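Local coordinates for protein mevalonate kinase, putative (Leishmania major, PDB 2HFS) that probably catalyses the ATP-dependent phosphorylation of (R)-mevalonate to (R)-5-phosphomevalonate, an early step of isoprenoid biosynthesis, at residues S10-K15 and S127-L132; T45-E50 and L98-G103; D62-I67 and L106-G111; L84-L89 and V120-A125. All coordinates share one frame; numbering follows the deposited sequence.

Overall arrangement
Contacts 1, 2 and 4 lie in the half of the molecule that carries the mixed sheet and its helices; contact 3 sits at its border with the four-stranded sheet. Contact 4 is the buried one, helix against helix through apolar side chains. Contact 2 is the sheet itself, backbone-bonded along its length, with one face turned toward those helices and the other partly exposed. Contacts 1 and 4 share helix 114-130, and contact 1, nearer the surface, ties a loop to the C-terminal end of that helix chiefly through one carboxylate. Contact 3, partly buried, joins two loops through prolines and a single backbone bond. L49 of contact 2 links to T12 of contact 1, and I102 to Q63 of contact 3.

Contact 1. Residues S10-K15 and S127-L132; sequences SKTTGK and SELYQL
The last turn of helix 114-130, in the N-terminal part of this GHMP kinase, holds the loop before strand 17-25 through E128 and L129, which meet T12, T13 and G14. E128 is the polar half. Its side chain runs fully extended, with CG opposite the backbone N (chi1 -178°), so the carboxylate arrives at two successive backbone N-H groups. T13 N gives OE2 a nearly straight bond of 2.8 Å, reaching it on the syn side but well out of the carboxylate plane. G14 N bonds to the syn lone pair of OE1 at 3.1 Å, a more bent approach, and has a weak second bond to OE2. K9 adds a salt bridge to OE2 and N16 a hydrogen bond to OE1, so both oxygens are gripped more than once, which would probably favour the charged form.

L129 is the apolar half. Its CD1 lies against the loop backbone, 3.6 Å from T12 N, and also packs on T12 CG2 at 3.8 Å, the two side chains crossing at about a right angle. T12 is held from behind as well, since its OG1 accepts from the backbone N of L49 in strand 36-52. Just past the contact the helix closes in a Schellman motif: Q131 has positive phi, L132 N returns to S127 O and Q131 N to E128 O. Q131 NE2 also donates to E128 O, at 2.9 Å. The whole is a loop clamped between a sheet strand and a Schellman-capped helix C-terminus, with a carboxylate bridging consecutive backbone N-H groups.

Contact 2. Residues T45-E50 and L98-G103; sequences TECRLE and LKMFIG
With chi1 at 171° in C47 and -172° in M100, SG and CG both stand opposite their own backbone nitrogens, and the extended selenomethionine M100 carries its CE to within 3.7 Å of C47 SG. L49 turns the other way, CG beside its backbone N (chi1 -65°), which lays CD2 against M100 CG at 3.7 Å, the two chains running side by side. Further along, T45 CG2 meets I102 CG2 at 3.6 Å. This apolar face lies against the helices: L49 reaches A125 of helix 114-130, and M100 reaches H82 of helix 70-88.

The backbones run antiparallel. R48 and F101 form a hydrogen-bonded pair, with R48 N to F101 O at 3.0 Å and F101 N to R48 O at 2.8 Å. E50 and K99 form another, while C47 with I102 and L49 with M100 are non-hydrogen-bonded pairs. The opposite face carries R48, E50, K99 and F101. There E50 CG lies 4.0 Å from K99 CB, but the charged ends stay apart, E50 OE2 being 5.1 Å from K99 NZ. A sheet with helices on its apolar face is the two-layer alpha/beta build of the GHMP kinase N-terminal domain, related to ribosomal protein S5.

Contact 3. Residues D62-I67 and L106-G111; sequences DQRPAI and LVPSSG
P108 and R64 make the tight part of this loop-to-loop contact. The R64 chain bends at chi3 (-69°), turning its guanidinium toward D62 and P108. P108 CG sits over one face of the guanidinium, 3.4 Å from R64 NH1. D62 holds that group from its edge: R64 NE bonds to OD1 at 2.9 Å and NH2 forms a salt bridge to OD2 at 2.8 Å, each on a syn lone pair, and this grip fixes the plane over which P108 CG sits. The same ring presses its CD on A66 CA at 3.4 Å. I67 N then closes the contact with a 3.2 Å hydrogen bond to P108 O.

The run P108-S109-S110-G111 opens the glycine-rich segment before helix 114-130, which in GHMP kinases forms the phosphate-binding motif of the ATP site. S109 OG is 3.6 Å from I67 CD1, and W320 of strand 318-324 packs on both residues.

The outer side is more exposed and its carbon-to-carbon packing thinner, P65 CG lying 4.2 Å from V107 CG2. P65, at the centre of an inverse gamma turn, lays its ring on the carbonyl O of L106, while its own O sits 3.2 Å from V107 CG1.

Contact 4. Residues L84-L89 and V120-A125; sequences LVLDHL and VAFSRA
V85 and L86 of helix 70-88 meet the ring of F122 on helix 114-130 in a contact dominated by carbon-to-carbon packing. F122 has CG opposite its backbone N (chi1 -172°), which sends the ring across toward the other helix. V85 CG1 lies 3.9 Å from CD2 of that ring, the two side chains sliding past each other in opposite directions. L86 comes to the far end of the ring at about a right angle, its CD2 3.7 Å from F122 CZ. Both methyl groups approach the ring obliquely.

The helices run in roughly the same direction, 33° apart, with local axes 10.6 Å from each other at closest, so side chains rather than backbones bridge the gap. Helix 70-88, strand 97-103 and helix 114-130 follow one another in the chain, and both helices lie on the same face of the mixed sheet of the GHMP N-terminal domain; F122 also touches C47 of strand 36-52 and meets the ring of H82.

The polar atom at this interface is S123 OG, 3.5 Å from V85 CG1, a contact of van der Waals kind. It is hydrogen-bonded to V119 O, which can only accept, and to S142 OG of helix 136-146. S142 also touches V85. L89 CD1 makes a more distant carbon-to-oxygen contact, 4.4 Å from the carbonyl O of S123.

Contact 1. Residues S10-K15 and S127-L132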
loop_
_atom_site.group_PDB
_atom_site.type_symbol
_atom_site.label_atom_id
_atom_site.label_comp_id
_atom_site.label_asym_id
_atom_site.label_seq_id
_atom_site.Cartn_x
_atom_site.Cartn_y
_atom_site.Cartn_z
ATOM N N SER A 10 -7.615 -17.577 24.535
ATOM C CA SER A 10 -8.433 -18.499 23.745
ATOM C C SER A 10 -9.075 -17.805 22.531
ATOM O O SER A 10 -9.498 -18.457 21.573
ATOM C CB SER A 10 -9.496 -19.183 24.615
ATOM O OG SER A 10 -10.464 -18.266 25.078
ATOM N N LYS A 11 -9.143 -16.483 22.588
ATOM C CA LYS A 11 -9.758 -15.683 21.548
ATOM C C LYS A 11 -9.182 -14.282 21.686
ATOM O O LYS A 11 -9.041 -13.803 22.806
ATOM C CB LYS A 11 -11.282 -15.689 21.763
ATOM C CG LYS A 11 -12.120 -14.887 20.772
ATOM C CD LYS A 11 -13.612 -14.824 21.235
ATOM C CE LYS A 11 -14.490 -14.214 20.133
ATOM N NZ LYS A 11 -15.984 -14.328 20.365
ATOM N N THR A 12 -8.847 -13.623 20.566
ATOM C CA THR A 12 -8.472 -12.194 20.616
ATOM C C THR A 12 -9.653 -11.283 20.926
ATOM O O THR A 12 -10.793 -11.577 20.543
ATOM C CB THR A 12 -7.777 -11.732 19.304
ATOM O OG1 THR A 12 -8.643 -11.967 18.185
ATOM C CG2 THR A 12 -6.544 -12.569 19.045
ATOM N N THR A 13 -9.365 -10.181 21.625
ATOM C CA THR A 13 -10.364 -9.194 22.041
ATOM C C THR A 13 -9.938 -7.782 21.652
ATOM O O THR A 13 -10.687 -6.817 21.864
ATOM C CB THR A 13 -10.574 -9.206 23.578
ATOM O OG1 THR A 13 -9.318 -8.930 24.244
ATOM C CG2 THR A 13 -11.001 -10.591 24.087
ATOM N N GLY A 14 -8.730 -7.660 21.104
ATOM C CA GLY A 14 -8.204 -6.351 20.711
ATOM C C GLY A 14 -8.626 -6.022 19.295
ATOM O O GLY A 14 -9.433 -6.759 18.705
ATOM N N LYS A 15 -8.068 -4.941 18.743
ATOM C CA LYS A 15 -8.321 -4.556 17.360
ATOM C C LYS A 15 -7.021 -4.638 16.532
ATOM O O LYS A 15 -6.275 -3.652 16.386
ATOM C CB LYS A 15 -8.968 -3.172 17.284
ATOM C CG LYS A 15 -9.451 -2.800 15.886
ATOM C CD LYS A 15 -10.541 -1.732 15.925
ATOM C CE LYS A 15 -11.004 -1.391 14.521
ATOM N NZ LYS A 15 -11.881 -2.464 13.988
ATOM N N SER A 127 0.414 -12.006 18.101
ATOM C CA SER A 127 1.043 -11.403 19.264
ATOM C C SER A 127 0.048 -11.361 20.414
ATOM O O SER A 127 0.387 -11.714 21.549
ATOM C CB SER A 127 1.549 -9.988 18.957
ATOM O OG SER A 127 2.194 -9.437 20.101
ATOM N N GLU A 128 -1.186 -10.951 20.124
ATOM C CA GLU A 128 -2.195 -10.947 21.176
ATOM C C GLU A 128 -2.406 -12.342 21.753
ATOM O O GLU A 128 -2.279 -12.542 22.958
ATOM C CB GLU A 128 -3.538 -10.377 20.729
ATOM C CG GLU A 128 -4.528 -10.358 21.887
ATOM C CD GLU A 128 -5.849 -9.680 21.609
ATOM O OE1 GLU A 128 -5.987 -9.003 20.582
ATOM O OE2 GLU A 128 -6.762 -9.827 22.455
ATOM N N LEU A 129 -2.719 -13.302 20.886
ATOM C CA LEU A 129 -3.211 -14.588 21.339
ATOM C C LEU A 129 -2.130 -15.367 22.068
ATOM O O LEU A 129 -2.411 -16.043 23.059
ATOM C CB LEU A 129 -3.742 -15.394 20.165
ATOM C CG LEU A 129 -4.681 -16.540 20.565
ATOM C CD1 LEU A 129 -6.085 -15.992 20.660
ATOM C CD2 LEU A 129 -4.626 -17.616 19.512
ATOM N N TYR A 130 -0.894 -15.244 21.583
ATOM C CA TYR A 130 0.264 -15.898 22.194
ATOM C C TYR A 130 0.979 -14.997 23.214
ATOM O O TYR A 130 1.999 -15.388 23.810
ATOM C CB TYR A 130 1.201 -16.423 21.087
ATOM C CG TYR A 130 0.544 -17.559 20.314
ATOM C CD1 TYR A 130 0.801 -18.884 20.640
ATOM C CD2 TYR A 130 -0.380 -17.295 19.289
ATOM C CE1 TYR A 130 0.171 -19.933 19.950
ATOM C CE2 TYR A 130 -1.024 -18.329 18.607
ATOM C CZ TYR A 130 -0.752 -19.640 18.953
ATOM O OH TYR A 130 -1.370 -20.650 18.253
ATOM N N GLN A 131 0.415 -13.809 23.434
ATOM C CA GLN A 131 0.972 -12.783 24.331
ATOM C C GLN A 131 2.474 -12.596 24.122
ATOM O O GLN A 131 3.280 -12.785 25.043
ATOM C CB GLN A 131 0.656 -13.082 25.813
ATOM C CG GLN A 131 -0.805 -12.959 26.216
ATOM C CD GLN A 131 -1.266 -11.529 26.366
ATOM O OE1 GLN A 131 -0.979 -10.883 27.371
ATOM N NE2 GLN A 131 -2.008 -11.039 25.378
ATOM N N LEU A 132 2.842 -12.211 22.904
ATOM C CA LEU A 132 4.251 -12.118 22.530
ATOM C C LEU A 132 4.782 -10.720 22.767
ATOM O O LEU A 132 6.002 -10.511 22.746
ATOM C CB LEU A 132 4.455 -12.494 21.060
ATOM C CG LEU A 132 3.939 -13.864 20.611
ATOM C CD1 LEU A 132 4.064 -14.015 19.111
ATOM C CD2 LEU A 132 4.654 -15.012 21.364
#

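Contact 2. Residues T45-E50 and L98-G103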
loop_
_atom_site.group_PDB
_atom_site.type_symbol
_atom_site.label_atom_id
_atom_site.label_comp_id
_atom_site.label_asym_id
_atom_site.label_seq_id
_atom_site.Cartn_x
_atom_site.Cartn_y
_atom_site.Cartn_z
ATOM N N THR A 45 -7.203 -3.722 7.236
ATOM C CA THR A 45 -7.658 -5.092 7.268
ATOM C C THR A 45 -7.498 -5.531 8.735
ATOM O O THR A 45 -6.455 -5.248 9.374
ATOM C CB THR A 45 -6.773 -5.948 6.330
ATOM O OG1 THR A 45 -7.093 -5.645 4.958
ATOM C CG2 THR A 45 -7.097 -7.418 6.457
ATOM N N GLU A 46 -8.538 -6.163 9.279
ATOM C CA GLU A 46 -8.484 -6.679 10.661
ATOM C C GLU A 46 -8.442 -8.214 10.695
ATOM O O GLU A 46 -9.100 -8.873 9.871
ATOM C CB GLU A 46 -9.659 -6.136 11.478
ATOM C CG GLU A 46 -9.772 -6.775 12.865
ATOM C CD GLU A 46 -10.885 -6.198 13.723
ATOM O OE1 GLU A 46 -11.893 -5.711 13.167
ATOM O OE2 GLU A 46 -10.740 -6.245 14.968
ATOM N N CYS A 47 -7.640 -8.769 11.612
ATOM C CA CYS A 47 -7.563 -10.210 11.842
ATOM C C CYS A 47 -8.012 -10.526 13.278
ATOM O O CYS A 47 -7.571 -9.877 14.244
ATOM C CB CYS A 47 -6.145 -10.746 11.568
ATOM S SG CYS A 47 -5.922 -12.470 12.080
ATOM N N ARG A 48 -8.912 -11.501 13.400
ATOM C CA ARG A 48 -9.355 -12.031 14.682
ATOM C C ARG A 48 -8.990 -13.502 14.685
ATOM O O ARG A 48 -9.146 -14.193 13.657
ATOM C CB ARG A 48 -10.877 -11.913 14.836
ATOM C CG ARG A 48 -11.444 -10.515 15.001
ATOM C CD ARG A 48 -12.992 -10.474 15.101
ATOM N NE ARG A 48 -13.464 -10.979 16.393
ATOM C CZ ARG A 48 -14.639 -10.690 16.966
ATOM N NH1 ARG A 48 -15.503 -9.871 16.375
ATOM N NH2 ARG A 48 -14.942 -11.215 18.149
ATOM N N LEU A 49 -8.525 -13.968 15.839
ATOM C CA LEU A 49 -8.109 -15.343 16.032
ATOM C C LEU A 49 -8.775 -15.971 17.251
ATOM O O LEU A 49 -9.053 -15.291 18.225
ATOM C CB LEU A 49 -6.597 -15.395 16.241
ATOM C CG LEU A 49 -5.706 -14.965 15.081
ATOM C CD1 LEU A 49 -4.267 -15.064 15.565
ATOM C CD2 LEU A 49 -5.920 -15.873 13.859
ATOM N N GLU A 50 -9.025 -17.271 17.174
ATOM C CA GLU A 50 -9.372 -18.060 18.345
ATOM C C GLU A 50 -8.904 -19.494 18.193
ATOM O O GLU A 50 -8.724 -19.984 17.077
ATOM C CB GLU A 50 -10.861 -18.010 18.592
ATOM C CG GLU A 50 -11.689 -18.467 17.412
ATOM C CD GLU A 50 -13.153 -18.341 17.736
ATOM O OE1 GLU A 50 -13.669 -17.207 17.715
ATOM O OE2 GLU A 50 -13.762 -19.371 18.051
ATOM N N LEU A 98 -6.156 -22.967 14.832
ATOM C CA LEU A 98 -6.751 -21.654 14.999
ATOM C C LEU A 98 -7.834 -21.421 13.951
ATOM O O LEU A 98 -7.705 -21.832 12.797
ATOM C CB LEU A 98 -5.680 -20.545 14.858
ATOM C CG LEU A 98 -4.531 -20.463 15.882
ATOM C CD1 LEU A 98 -3.512 -19.387 15.501
ATOM C CD2 LEU A 98 -5.018 -20.207 17.304
ATOM N N LYS A 99 -8.891 -20.736 14.354
ATOM C CA LYS A 99 -9.813 -20.173 13.399
ATOM C C LYS A 99 -9.435 -18.714 13.218
ATOM O O LYS A 99 -9.268 -17.996 14.207
ATOM C CB LYS A 99 -11.255 -20.310 13.894
ATOM C CG LYS A 99 -11.825 -21.710 13.637
ATOM C CD LYS A 99 -13.185 -21.919 14.307
ATOM C CE LYS A 99 -14.335 -21.577 13.403
ATOM N NZ LYS A 99 -15.639 -21.951 14.035
HETATM N N MSE A 100 -9.311 -18.304 11.959
HETATM C CA MSE A 100 -8.893 -16.956 11.577
HETATM C C MSE A 100 -10.073 -16.278 10.874
HETATM O O MSE A 100 -10.615 -16.803 9.889
HETATM C CB MSE A 100 -7.687 -17.061 10.636
HETATM C CG MSE A 100 -7.016 -15.743 10.311
HETATM SE SE MSE A 100 -5.449 -15.990 9.126
HETATM C CE MSE A 100 -5.084 -14.135 8.909
ATOM N N PHE A 101 -10.495 -15.126 11.382
ATOM C CA PHE A 101 -11.490 -14.326 10.669
ATOM C C PHE A 101 -10.811 -13.092 10.092
ATOM O O PHE A 101 -10.111 -12.394 10.822
ATOM C CB PHE A 101 -12.630 -13.930 11.601
ATOM C CG PHE A 101 -13.656 -13.042 10.951
ATOM C CD1 PHE A 101 -14.747 -13.601 10.276
ATOM C CD2 PHE A 101 -13.535 -11.655 11.010
ATOM C CE1 PHE A 101 -15.705 -12.786 9.664
ATOM C CE2 PHE A 101 -14.489 -10.823 10.389
ATOM C CZ PHE A 101 -15.568 -11.386 9.724
ATOM N N ILE A 102 -10.968 -12.841 8.787
ATOM C CA ILE A 102 -10.342 -11.627 8.198
ATOM C C ILE A 102 -11.387 -10.635 7.725
ATOM O O ILE A 102 -12.252 -10.984 6.908
ATOM C CB ILE A 102 -9.362 -11.929 7.027
ATOM C CG1 ILE A 102 -8.606 -13.253 7.203
ATOM C CG2 ILE A 102 -8.378 -10.755 6.844
ATOM C CD1 ILE A 102 -7.720 -13.579 5.997
ATOM N N GLY A 103 -11.258 -9.391 8.189
ATOM C CA GLY A 103 -12.235 -8.340 7.908
ATOM C C GLY A 103 -11.641 -6.961 7.706
ATOM O O GLY A 103 -10.612 -6.806 7.027
HETATM O O HOH W 1 -9.727 -5.740 4.411
#

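Contact 3. Residues D62-I67 and L106-G111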
loop_
_atom_site.group_PDB
_atom_site.type_symbol
_atom_site.label_atom_id
_atom_site.label_comp_id
_atom_site.label_asym_id
_atom_site.label_seq_id
_atom_site.Cartn_x
_atom_site.Cartn_y
_atom_site.Cartn_z
ATOM N N ASP A 62 -12.126 -15.685 5.253
ATOM C CA ASP A 62 -11.704 -14.438 4.635
ATOM C C ASP A 62 -12.924 -13.681 4.137
ATOM O O ASP A 62 -13.534 -14.031 3.094
ATOM C CB ASP A 62 -10.725 -14.732 3.480
ATOM C CG ASP A 62 -9.973 -13.496 3.007
ATOM O OD1 ASP A 62 -10.441 -12.360 3.268
ATOM O OD2 ASP A 62 -8.912 -13.585 2.346
ATOM N N GLN A 63 -13.283 -12.640 4.885
ATOM C CA GLN A 63 -14.457 -11.834 4.566
ATOM C C GLN A 63 -14.173 -10.384 4.178
ATOM O O GLN A 63 -15.070 -9.550 4.158
ATOM C CB GLN A 63 -15.468 -11.897 5.705
ATOM C CG GLN A 63 -15.780 -13.301 6.146
ATOM C CD GLN A 63 -17.214 -13.494 6.558
ATOM O OE1 GLN A 63 -17.953 -12.524 6.783
ATOM N NE2 GLN A 63 -17.623 -14.767 6.660
ATOM N N ARG A 64 -12.932 -10.093 3.830
ATOM C CA ARG A 64 -12.576 -8.784 3.272
ATOM C C ARG A 64 -13.413 -8.428 2.034
ATOM O O ARG A 64 -13.757 -9.317 1.235
ATOM C CB ARG A 64 -11.082 -8.754 2.908
ATOM C CG ARG A 64 -10.160 -9.024 4.046
ATOM C CD ARG A 64 -8.721 -9.119 3.614
ATOM N NE ARG A 64 -8.437 -10.303 2.815
ATOM C CZ ARG A 64 -7.379 -10.427 2.031
ATOM N NH1 ARG A 64 -6.510 -9.418 1.941
ATOM N NH2 ARG A 64 -7.175 -11.559 1.351
ATOM N N PRO A 65 -13.752 -7.145 1.875
ATOM C CA PRO A 65 -14.482 -6.690 0.718
ATOM C C PRO A 65 -13.589 -6.541 -0.516
ATOM O O PRO A 65 -13.531 -5.469 -1.121
ATOM C CB PRO A 65 -15.041 -5.326 1.165
ATOM C CG PRO A 65 -14.055 -4.805 2.147
ATOM C CD PRO A 65 -13.493 -6.047 2.832
ATOM N N ALA A 66 -12.912 -7.621 -0.873
ATOM C CA ALA A 66 -12.010 -7.622 -2.007
ATOM C C ALA A 66 -12.770 -7.512 -3.331
ATOM O O ALA A 66 -13.937 -7.906 -3.426
ATOM C CB ALA A 66 -11.137 -8.869 -1.974
ATOM N N ILE A 67 -12.124 -6.930 -4.339
ATOM C CA ILE A 67 -12.721 -6.904 -5.691
ATOM C C ILE A 67 -12.963 -8.339 -6.175
ATOM O O ILE A 67 -12.318 -9.267 -5.676
ATOM C CB ILE A 67 -11.805 -6.134 -6.690
ATOM C CG1 ILE A 67 -10.397 -6.738 -6.735
ATOM C CG2 ILE A 67 -11.746 -4.672 -6.316
ATOM C CD1 ILE A 67 -9.668 -6.440 -8.012
ATOM N N LEU A 106 -10.822 -2.072 4.380
ATOM C CA LEU A 106 -9.907 -2.033 3.224
ATOM C C LEU A 106 -10.339 -2.985 2.114
ATOM O O LEU A 106 -10.669 -4.128 2.385
ATOM C CB LEU A 106 -8.476 -2.355 3.636
ATOM C CG LEU A 106 -7.361 -2.173 2.590
ATOM C CD1 LEU A 106 -7.274 -0.728 2.188
ATOM C CD2 LEU A 106 -6.006 -2.663 3.143
ATOM N N VAL A 107 -10.298 -2.515 0.867
ATOM C CA VAL A 107 -10.652 -3.344 -0.297
ATOM C C VAL A 107 -9.392 -3.913 -0.977
ATOM O O VAL A 107 -8.714 -3.197 -1.704
ATOM C CB VAL A 107 -11.493 -2.522 -1.342
ATOM C CG1 VAL A 107 -11.714 -3.317 -2.686
ATOM C CG2 VAL A 107 -12.808 -2.062 -0.733
ATOM N N PRO A 108 -9.070 -5.190 -0.759
ATOM C CA PRO A 108 -7.925 -5.781 -1.452
ATOM C C PRO A 108 -8.092 -5.713 -2.951
ATOM O O PRO A 108 -9.167 -6.050 -3.480
ATOM C CB PRO A 108 -7.925 -7.233 -0.971
ATOM C CG PRO A 108 -8.587 -7.175 0.369
ATOM C CD PRO A 108 -9.731 -6.172 0.114
ATOM N N SER A 109 -7.048 -5.208 -3.593
ATOM C CA SER A 109 -6.960 -4.989 -5.030
ATOM C C SER A 109 -5.485 -4.706 -5.281
ATOM O O SER A 109 -4.802 -4.215 -4.393
ATOM C CB SER A 109 -7.802 -3.766 -5.425
ATOM O OG SER A 109 -7.867 -3.604 -6.831
ATOM N N SER A 110 -4.985 -5.016 -6.473
ATOM C CA SER A 110 -3.599 -4.724 -6.810
ATOM C C SER A 110 -3.235 -3.243 -6.577
ATOM O O SER A 110 -3.964 -2.342 -6.993
ATOM C CB SER A 110 -3.320 -5.145 -8.263
ATOM O OG SER A 110 -2.009 -4.826 -8.629
ATOM N N GLY A 111 -2.126 -3.013 -5.876
ATOM C CA GLY A 111 -1.584 -1.657 -5.670
ATOM C C GLY A 111 -1.803 -1.031 -4.294
ATOM O O GLY A 111 -1.116 -0.057 -3.908
#

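Contact 4. Residues L84-L89 and V120-A125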
loop_
_atom_site.group_PDB
_atom_site.type_symbol
_atom_site.label_atom_id
_atom_site.label_comp_id
_atom_site.label_asym_id
_atom_site.label_seq_id
_atom_site.Cartn_x
_atom_site.Cartn_y
_atom_site.Cartn_z
ATOM N N LEU A 84 4.565 -18.713 6.737
ATOM C CA LEU A 84 5.827 -18.006 6.986
ATOM C C LEU A 84 5.812 -17.261 8.313
ATOM O O LEU A 84 6.792 -17.282 9.075
ATOM C CB LEU A 84 6.093 -17.034 5.851
ATOM C CG LEU A 84 6.770 -17.757 4.674
ATOM C CD1 LEU A 84 6.855 -16.862 3.475
ATOM C CD2 LEU A 84 8.159 -18.235 5.096
ATOM N N VAL A 85 4.684 -16.598 8.579
ATOM C CA VAL A 85 4.494 -15.851 9.825
ATOM C C VAL A 85 4.408 -16.802 11.027
ATOM O O VAL A 85 5.047 -16.567 12.057
ATOM C CB VAL A 85 3.248 -14.944 9.746
ATOM C CG1 VAL A 85 2.949 -14.259 11.117
ATOM C CG2 VAL A 85 3.430 -13.905 8.628
ATOM N N LEU A 86 3.621 -17.867 10.902
ATOM C CA LEU A 86 3.534 -18.847 11.984
ATOM C C LEU A 86 4.913 -19.404 12.337
ATOM O O LEU A 86 5.284 -19.431 13.518
ATOM C CB LEU A 86 2.581 -19.988 11.621
ATOM C CG LEU A 86 1.114 -19.571 11.535
ATOM C CD1 LEU A 86 0.222 -20.680 10.935
ATOM C CD2 LEU A 86 0.617 -19.202 12.889
ATOM N N ASP A 87 5.658 -19.831 11.321
ATOM C CA ASP A 87 7.027 -20.361 11.521
ATOM C C ASP A 87 7.944 -19.318 12.164
ATOM O O ASP A 87 8.698 -19.631 13.082
ATOM C CB ASP A 87 7.628 -20.855 10.204
ATOM C CG ASP A 87 6.888 -22.060 9.628
ATOM O OD1 ASP A 87 6.286 -22.831 10.406
ATOM O OD2 ASP A 87 6.849 -22.302 8.402
ATOM N N HIS A 88 7.865 -18.078 11.687
ATOM C CA HIS A 88 8.677 -16.987 12.216
ATOM C C HIS A 88 8.382 -16.732 13.684
ATOM O O HIS A 88 9.284 -16.451 14.467
ATOM C CB HIS A 88 8.441 -15.707 11.411
ATOM C CG HIS A 88 9.156 -14.509 11.952
ATOM N ND1 HIS A 88 10.517 -14.324 11.814
ATOM C CD2 HIS A 88 8.696 -13.429 12.627
ATOM C CE1 HIS A 88 10.860 -13.177 12.376
ATOM N NE2 HIS A 88 9.776 -12.623 12.888
ATOM N N LEU A 89 7.112 -16.847 14.049
ATOM C CA LEU A 89 6.681 -16.597 15.423
ATOM C C LEU A 89 6.706 -17.845 16.306
ATOM O O LEU A 89 6.288 -17.800 17.473
ATOM C CB LEU A 89 5.300 -15.939 15.405
ATOM C CG LEU A 89 5.394 -14.539 14.785
ATOM C CD1 LEU A 89 4.053 -13.840 14.783
ATOM C CD2 LEU A 89 6.450 -13.702 15.524
ATOM N N VAL A 120 0.319 -8.092 8.357
ATOM C CA VAL A 120 0.481 -7.229 9.527
ATOM C C VAL A 120 -0.601 -7.544 10.559
ATOM O O VAL A 120 -0.294 -7.827 11.722
ATOM C CB VAL A 120 0.508 -5.728 9.166
ATOM C CG1 VAL A 120 0.342 -4.860 10.403
ATOM C CG2 VAL A 120 1.832 -5.384 8.445
ATOM N N ALA A 121 -1.863 -7.531 10.124
ATOM C CA ALA A 121 -2.984 -7.799 11.029
ATOM C C ALA A 121 -2.817 -9.157 11.721
ATOM O O ALA A 121 -3.008 -9.277 12.945
ATOM C CB ALA A 121 -4.303 -7.738 10.256
ATOM N N PHE A 122 -2.428 -10.159 10.940
ATOM C CA PHE A 122 -2.165 -11.517 11.430
ATOM C C PHE A 122 -1.077 -11.556 12.516
ATOM O O PHE A 122 -1.281 -12.158 13.570
ATOM C CB PHE A 122 -1.791 -12.414 10.227
ATOM C CG PHE A 122 -1.678 -13.886 10.553
ATOM C CD1 PHE A 122 -2.499 -14.486 11.497
ATOM C CD2 PHE A 122 -0.724 -14.666 9.893
ATOM C CE1 PHE A 122 -2.379 -15.876 11.783
ATOM C CE2 PHE A 122 -0.597 -16.041 10.159
ATOM C CZ PHE A 122 -1.428 -16.644 11.100
ATOM N N SER A 123 0.071 -10.926 12.241
ATOM C CA SER A 123 1.172 -10.836 13.194
ATOM C C SER A 123 0.733 -10.211 14.507
ATOM O O SER A 123 1.100 -10.687 15.576
ATOM C CB SER A 123 2.325 -10.048 12.587
ATOM O OG SER A 123 2.866 -10.770 11.483
ATOM N N ARG A 124 -0.037 -9.131 14.415
ATOM C CA ARG A 124 -0.587 -8.465 15.590
ATOM C C ARG A 124 -1.530 -9.376 16.380
ATOM O O ARG A 124 -1.420 -9.461 17.598
ATOM C CB ARG A 124 -1.290 -7.156 15.192
ATOM C CG ARG A 124 -0.320 -6.024 14.777
ATOM C CD ARG A 124 -0.955 -4.627 14.783
ATOM N NE ARG A 124 -0.041 -3.577 14.326
ATOM C CZ ARG A 124 0.965 -3.081 15.039
ATOM N NH1 ARG A 124 1.231 -3.538 16.268
ATOM N NH2 ARG A 124 1.724 -2.134 14.515
ATOM N N ALA A 125 -2.445 -10.057 15.687
ATOM C CA ALA A 125 -3.383 -10.981 16.358
ATOM C C ALA A 125 -2.674 -12.150 17.025
ATOM O O ALA A 125 -3.064 -12.554 18.119
ATOM C CB ALA A 125 -4.431 -11.486 15.386
#